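Local coordinates for protein ParA (Salmonella enterica subsp. enterica serovar Newport str. SL317, PDB 3EZF) that probably acts as an ATPase in the partition of low-copy plasmids and binds DNA to regulate transcription in response to ADP, at residues T275-L288 against D325-Y337. Sequence-based numbering, arbitrary orientation.
Sequences TPTPPAQVDFHSTL and DHETSHSLAREVY
Phe284 lies flat against Ser329 of helix 325-337, with Ser329 CB over one ring face, 3.6 Å from the centroid; Leu288 CG of its own helix lies over the opposite face, near its rim. Broad and flat, phenylalanine fills the gap between two helices that run nearly parallel, 22° apart. With CG anti to the backbone N (chi1 171°), the ring reaches past Ser329 until its far end meets Leu332 CB and CD1, the leucine crossing it at about a right angle. Beyond the ring, Leu288 CD2 rests on Val336 CG1, 3.9 Å away, extending the apolar strip with branched side chains.

Serine suits its place because it is small enough for the ring to lie on CB, while its chi1 of 65° swings OG toward the turn, where it donates to Pro279 O at 3.1 Å. Beside it, His326 turns one ring face to Pro279 C and Ala280 CA, so a flat residue packs against the backbone leading into helix 281-288. At the exposed margin, Gln281 NE2 makes only a weak bond to Asp325 OD2, amide and carboxylate planes well turned from each other.

At the other end, Tyr337 is long enough to bring a polar end to strand 275-277. Its OH faces Thr277 OG1 as a donor, but the pair is modelled implausibly short, so its length is doubtful. Both Thr275 and Thr277 belong to a strand that pairs with strand 312-317, so the tyrosine links helix to central parallel sheet, as befits the layered alpha/beta architecture of P-loop NTPases. Leu20 of the second subunit packs on Leu288 and Leu332, continuing the apolar strip across the dimer. The chemistry implies a mixed contact: an apolar centre with polar groups at its ends, where Ser329 ties the helix to the turn and Tyr337 probably helps to fix it against the strand.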
loop_
_atom_site.group_PDB
_atom_site.type_symbol
_atom_site.label_atom_id
_atom_site.label_comp_id
_atom_site.label_asym_id
_atom_site.label_seq_id
_atom_site.Cartn_x
_atom_site.Cartn_y
_atom_site.Cartn_z
ATOM N N THR A 275 9.125 7.113 13.820
ATOM C CA THR A 275 9.414 5.969 12.967
ATOM C C THR A 275 9.092 4.617 13.580
ATOM O O THR A 275 9.802 4.126 14.452
ATOM C CB THR A 275 10.897 5.902 12.574
ATOM O OG1 THR A 275 11.267 7.083 11.860
ATOM C CG2 THR A 275 11.152 4.681 11.694
ATOM N N PRO A 276 7.999 4.001 13.144
ATOM C CA PRO A 276 7.683 2.690 13.702
ATOM C C PRO A 276 8.438 1.685 12.817
ATOM O O PRO A 276 8.321 1.725 11.590
ATOM C CB PRO A 276 6.168 2.616 13.540
ATOM C CG PRO A 276 5.945 3.367 12.273
ATOM C CD PRO A 276 6.850 4.562 12.413
ATOM N N THR A 277 9.236 0.811 13.423
ATOM C CA THR A 277 9.996 -0.173 12.647
ATOM C C THR A 277 9.340 -1.548 12.648
ATOM O O THR A 277 9.013 -2.091 13.702
ATOM C CB THR A 277 11.439 -0.325 13.173
ATOM O OG1 THR A 277 12.094 0.948 13.141
ATOM C CG2 THR A 277 12.222 -1.302 12.305
ATOM N N PRO A 278 9.128 -2.120 11.452
ATOM C CA PRO A 278 8.507 -3.439 11.329
ATOM C C PRO A 278 9.439 -4.541 11.811
ATOM O O PRO A 278 10.663 -4.422 11.701
ATOM C CB PRO A 278 8.232 -3.555 9.831
ATOM C CG PRO A 278 8.109 -2.135 9.387
ATOM C CD PRO A 278 9.230 -1.475 10.134
ATOM N N PRO A 279 8.867 -5.633 12.351
ATOM C CA PRO A 279 9.602 -6.796 12.865
ATOM C C PRO A 279 10.148 -7.658 11.721
ATOM O O PRO A 279 11.282 -8.144 11.774
ATOM C CB PRO A 279 8.542 -7.529 13.682
ATOM C CG PRO A 279 7.293 -7.276 12.877
ATOM C CD PRO A 279 7.416 -5.793 12.565
ATOM N N ALA A 280 9.319 -7.829 10.692
ATOM C CA ALA A 280 9.650 -8.615 9.504
ATOM C C ALA A 280 11.085 -8.419 9.014
ATOM O O ALA A 280 11.484 -7.319 8.633
ATOM C CB ALA A 280 8.669 -8.284 8.382
ATOM N N GLN A 281 11.849 -9.505 9.013
ATOM C CA GLN A 281 13.241 -9.477 8.586
ATOM C C GLN A 281 13.456 -8.661 7.306
ATOM O O GLN A 281 14.469 -7.975 7.167
ATOM C CB GLN A 281 13.752 -10.914 8.390
ATOM C CG GLN A 281 15.083 -11.211 9.082
ATOM C CD GLN A 281 16.268 -11.240 8.124
ATOM O OE1 GLN A 281 16.518 -10.286 7.384
ATOM N NE2 GLN A 281 17.008 -12.343 8.143
ATOM N N VAL A 282 12.503 -8.723 6.380
ATOM C CA VAL A 282 12.626 -7.987 5.121
ATOM C C VAL A 282 12.221 -6.526 5.270
ATOM O O VAL A 282 12.850 -5.634 4.698
ATOM C CB VAL A 282 11.771 -8.633 4.004
ATOM C CG1 VAL A 282 11.706 -7.712 2.798
ATOM C CG2 VAL A 282 12.379 -9.970 3.595
ATOM N N ASP A 283 11.164 -6.292 6.039
ATOM C CA ASP A 283 10.669 -4.944 6.276
ATOM C C ASP A 283 11.700 -4.146 7.067
ATOM O O ASP A 283 11.746 -2.919 6.998
ATOM C CB ASP A 283 9.339 -5.006 7.036
ATOM C CG ASP A 283 8.209 -5.592 6.196
ATOM O OD1 ASP A 283 8.435 -6.625 5.524
ATOM O OD2 ASP A 283 7.095 -5.023 6.216
ATOM N N PHE A 284 12.527 -4.860 7.822
ATOM C CA PHE A 284 13.586 -4.243 8.616
ATOM C C PHE A 284 14.611 -3.631 7.652
ATOM O O PHE A 284 15.189 -2.565 7.897
ATOM C CB PHE A 284 14.260 -5.306 9.496
ATOM C CG PHE A 284 15.495 -4.823 10.200
ATOM C CD1 PHE A 284 15.421 -3.799 11.145
ATOM C CD2 PHE A 284 16.736 -5.380 9.904
ATOM C CE1 PHE A 284 16.566 -3.335 11.783
ATOM C CE2 PHE A 284 17.895 -4.926 10.535
ATOM C CZ PHE A 284 17.810 -3.897 11.477
ATOM N N HIS A 285 14.835 -4.314 6.545
ATOM C CA HIS A 285 15.778 -3.811 5.580
ATOM C C HIS A 285 15.248 -2.511 4.970
ATOM O O HIS A 285 15.969 -1.517 4.904
ATOM C CB HIS A 285 16.014 -4.863 4.498
ATOM C CG HIS A 285 17.152 -4.543 3.590
ATOM N ND1 HIS A 285 17.139 -3.462 2.731
ATOM C CD2 HIS A 285 18.354 -5.141 3.413
ATOM C CE1 HIS A 285 18.280 -3.411 2.067
ATOM N NE2 HIS A 285 19.034 -4.422 2.466
ATOM N N SER A 286 13.984 -2.520 4.547
ATOM C CA SER A 286 13.349 -1.355 3.922
ATOM C C SER A 286 13.358 -0.098 4.765
ATOM O O SER A 286 13.756 0.971 4.302
ATOM C CB SER A 286 11.902 -1.663 3.560
ATOM O OG SER A 286 11.843 -2.581 2.491
ATOM N N THR A 287 12.897 -0.226 6.001
ATOM C CA THR A 287 12.846 0.920 6.891
ATOM C C THR A 287 14.217 1.579 7.028
ATOM O O THR A 287 14.317 2.809 7.095
ATOM C CB THR A 287 12.295 0.508 8.266
ATOM O OG1 THR A 287 11.034 -0.152 8.080
ATOM C CG2 THR A 287 12.077 1.733 9.146
ATOM N N LEU A 288 15.266 0.759 7.048
ATOM C CA LEU A 288 16.633 1.266 7.163
ATOM C C LEU A 288 16.986 1.978 5.877
ATOM O O LEU A 288 17.516 3.085 5.882
ATOM C CB LEU A 288 17.634 0.131 7.390
ATOM C CG LEU A 288 17.620 -0.601 8.730
ATOM C CD1 LEU A 288 18.798 -1.549 8.769
ATOM C CD2 LEU A 288 17.717 0.390 9.866
ATOM N N ASP A 325 14.933 -14.001 14.389
ATOM C CA ASP A 325 15.072 -12.905 13.441
ATOM C C ASP A 325 14.322 -11.638 13.844
ATOM O O ASP A 325 14.917 -10.563 13.890
ATOM C CB ASP A 325 14.624 -13.358 12.053
ATOM C CG ASP A 325 15.615 -14.305 11.409
ATOM O OD1 ASP A 325 15.229 -15.446 11.076
ATOM O OD2 ASP A 325 16.786 -13.902 11.240
ATOM N N HIS A 326 13.028 -11.760 14.142
ATOM C CA HIS A 326 12.220 -10.603 14.536
ATOM C C HIS A 326 12.710 -9.970 15.846
ATOM O O HIS A 326 12.495 -8.782 16.090
ATOM C CB HIS A 326 10.740 -10.997 14.640
ATOM C CG HIS A 326 10.157 -11.503 13.353
ATOM N ND1 HIS A 326 8.814 -11.769 13.196
ATOM C CD2 HIS A 326 10.739 -11.814 12.168
ATOM C CE1 HIS A 326 8.593 -12.222 11.975
ATOM N NE2 HIS A 326 9.747 -12.258 11.329
ATOM N N GLU A 327 13.370 -10.772 16.680
ATOM C CA GLU A 327 13.933 -10.310 17.950
ATOM C C GLU A 327 15.385 -9.893 17.672
ATOM O O GLU A 327 16.020 -9.203 18.474
ATOM C CB GLU A 327 13.881 -11.444 18.985
ATOM C CG GLU A 327 14.663 -11.200 20.275
ATOM C CD GLU A 327 14.522 -12.347 21.283
ATOM O OE1 GLU A 327 15.341 -12.425 22.232
ATOM O OE2 GLU A 327 13.587 -13.168 21.133
ATOM N N THR A 328 15.887 -10.315 16.510
ATOM C CA THR A 328 17.250 -10.023 16.058
ATOM C C THR A 328 17.317 -8.666 15.375
ATOM O O THR A 328 18.302 -7.935 15.513
ATOM C CB THR A 328 17.757 -11.096 15.051
ATOM O OG1 THR A 328 17.951 -12.343 15.734
ATOM C CG2 THR A 328 19.070 -10.657 14.400
ATOM N N SER A 329 16.275 -8.343 14.618
ATOM C CA SER A 329 16.227 -7.062 13.932
ATOM C C SER A 329 15.849 -6.023 14.979
ATOM O O SER A 329 15.943 -4.819 14.748
ATOM C CB SER A 329 15.206 -7.090 12.779
ATOM O OG SER A 329 13.875 -7.256 13.233
ATOM N N HIS A 330 15.427 -6.513 16.140
ATOM C CA HIS A 330 15.052 -5.650 17.253
ATOM C C HIS A 330 16.324 -5.130 17.921
ATOM O O HIS A 330 16.420 -3.952 18.278
ATOM C CB HIS A 330 14.234 -6.428 18.283
ATOM C CG HIS A 330 13.866 -5.626 19.488
ATOM N ND1 HIS A 330 13.611 -6.195 20.715
ATOM C CD2 HIS A 330 13.684 -4.290 19.650
ATOM C CE1 HIS A 330 13.288 -5.249 21.583
ATOM N NE2 HIS A 330 13.325 -4.087 20.958
ATOM N N SER A 331 17.289 -6.032 18.092
ATOM C CA SER A 331 18.572 -5.708 18.705
ATOM C C SER A 331 19.310 -4.746 17.790
ATOM O O SER A 331 20.061 -3.897 18.250
ATOM C CB SER A 331 19.394 -6.987 18.907
ATOM O OG SER A 331 20.669 -6.703 19.455
ATOM N N LEU A 332 19.080 -4.888 16.488
ATOM C CA LEU A 332 19.701 -4.026 15.486
ATOM C C LEU A 332 18.990 -2.670 15.439
ATOM O O LEU A 332 19.525 -1.694 14.912
ATOM C CB LEU A 332 19.639 -4.694 14.109
ATOM C CG LEU A 332 20.304 -6.065 14.010
ATOM C CD1 LEU A 332 20.124 -6.629 12.617
ATOM C CD2 LEU A 332 21.776 -5.930 14.352
ATOM N N ALA A 333 17.780 -2.624 15.993
ATOM C CA ALA A 333 16.987 -1.399 16.035
ATOM C C ALA A 333 17.630 -0.417 17.007
ATOM O O ALA A 333 17.880 0.744 16.666
ATOM C CB ALA A 333 15.558 -1.711 16.475
ATOM N N ARG A 334 17.891 -0.892 18.223
ATOM C CA ARG A 334 18.517 -0.066 19.241
ATOM C C ARG A 334 19.770 0.595 18.676
ATOM O O ARG A 334 20.117 1.707 19.063
ATOM C CB ARG A 334 18.855 -0.919 20.469
ATOM C CG ARG A 334 17.721 -1.011 21.491
ATOM C CD ARG A 334 17.922 0.011 22.614
ATOM N NE ARG A 334 16.773 0.135 23.513
ATOM C CZ ARG A 334 16.190 -0.880 24.145
ATOM N NH1 ARG A 334 16.636 -2.121 23.978
ATOM N NH2 ARG A 334 15.169 -0.650 24.959
ATOM N N GLU A 335 20.438 -0.092 17.751
ATOM C CA GLU A 335 21.643 0.437 17.111
ATOM C C GLU A 335 21.385 1.806 16.498
ATOM O O GLU A 335 21.695 2.838 17.092
ATOM C CB GLU A 335 22.108 -0.495 15.999
ATOM C CG GLU A 335 22.985 -1.637 16.449
ATOM C CD GLU A 335 22.263 -2.631 17.324
ATOM O OE1 GLU A 335 21.766 -2.220 18.394
ATOM O OE2 GLU A 335 22.198 -3.824 16.942
ATOM N N VAL A 336 20.818 1.792 15.295
ATOM C CA VAL A 336 20.497 3.004 14.555
ATOM C C VAL A 336 19.861 4.092 15.423
ATOM O O VAL A 336 20.477 5.129 15.700
ATOM C CB VAL A 336 19.556 2.678 13.363
ATOM C CG1 VAL A 336 20.325 1.939 12.287
ATOM C CG2 VAL A 336 18.395 1.823 13.829
ATOM N N TYR A 337 18.630 3.843 15.856
ATOM C CA TYR A 337 17.896 4.789 16.678
ATOM C C TYR A 337 18.640 5.182 17.951
ATOM O O TYR A 337 18.288 6.163 18.603
ATOM C CB TYR A 337 16.535 4.200 17.041
ATOM C CG TYR A 337 15.714 3.810 15.844
ATOM C CD1 TYR A 337 15.512 2.476 15.513
ATOM C CD2 TYR A 337 15.144 4.780 15.036
ATOM C CE1 TYR A 337 14.759 2.123 14.403
ATOM C CE2 TYR A 337 14.392 4.441 13.928
ATOM C CZ TYR A 337 14.203 3.116 13.612
ATOM O OH TYR A 337 13.454 2.807 12.503
#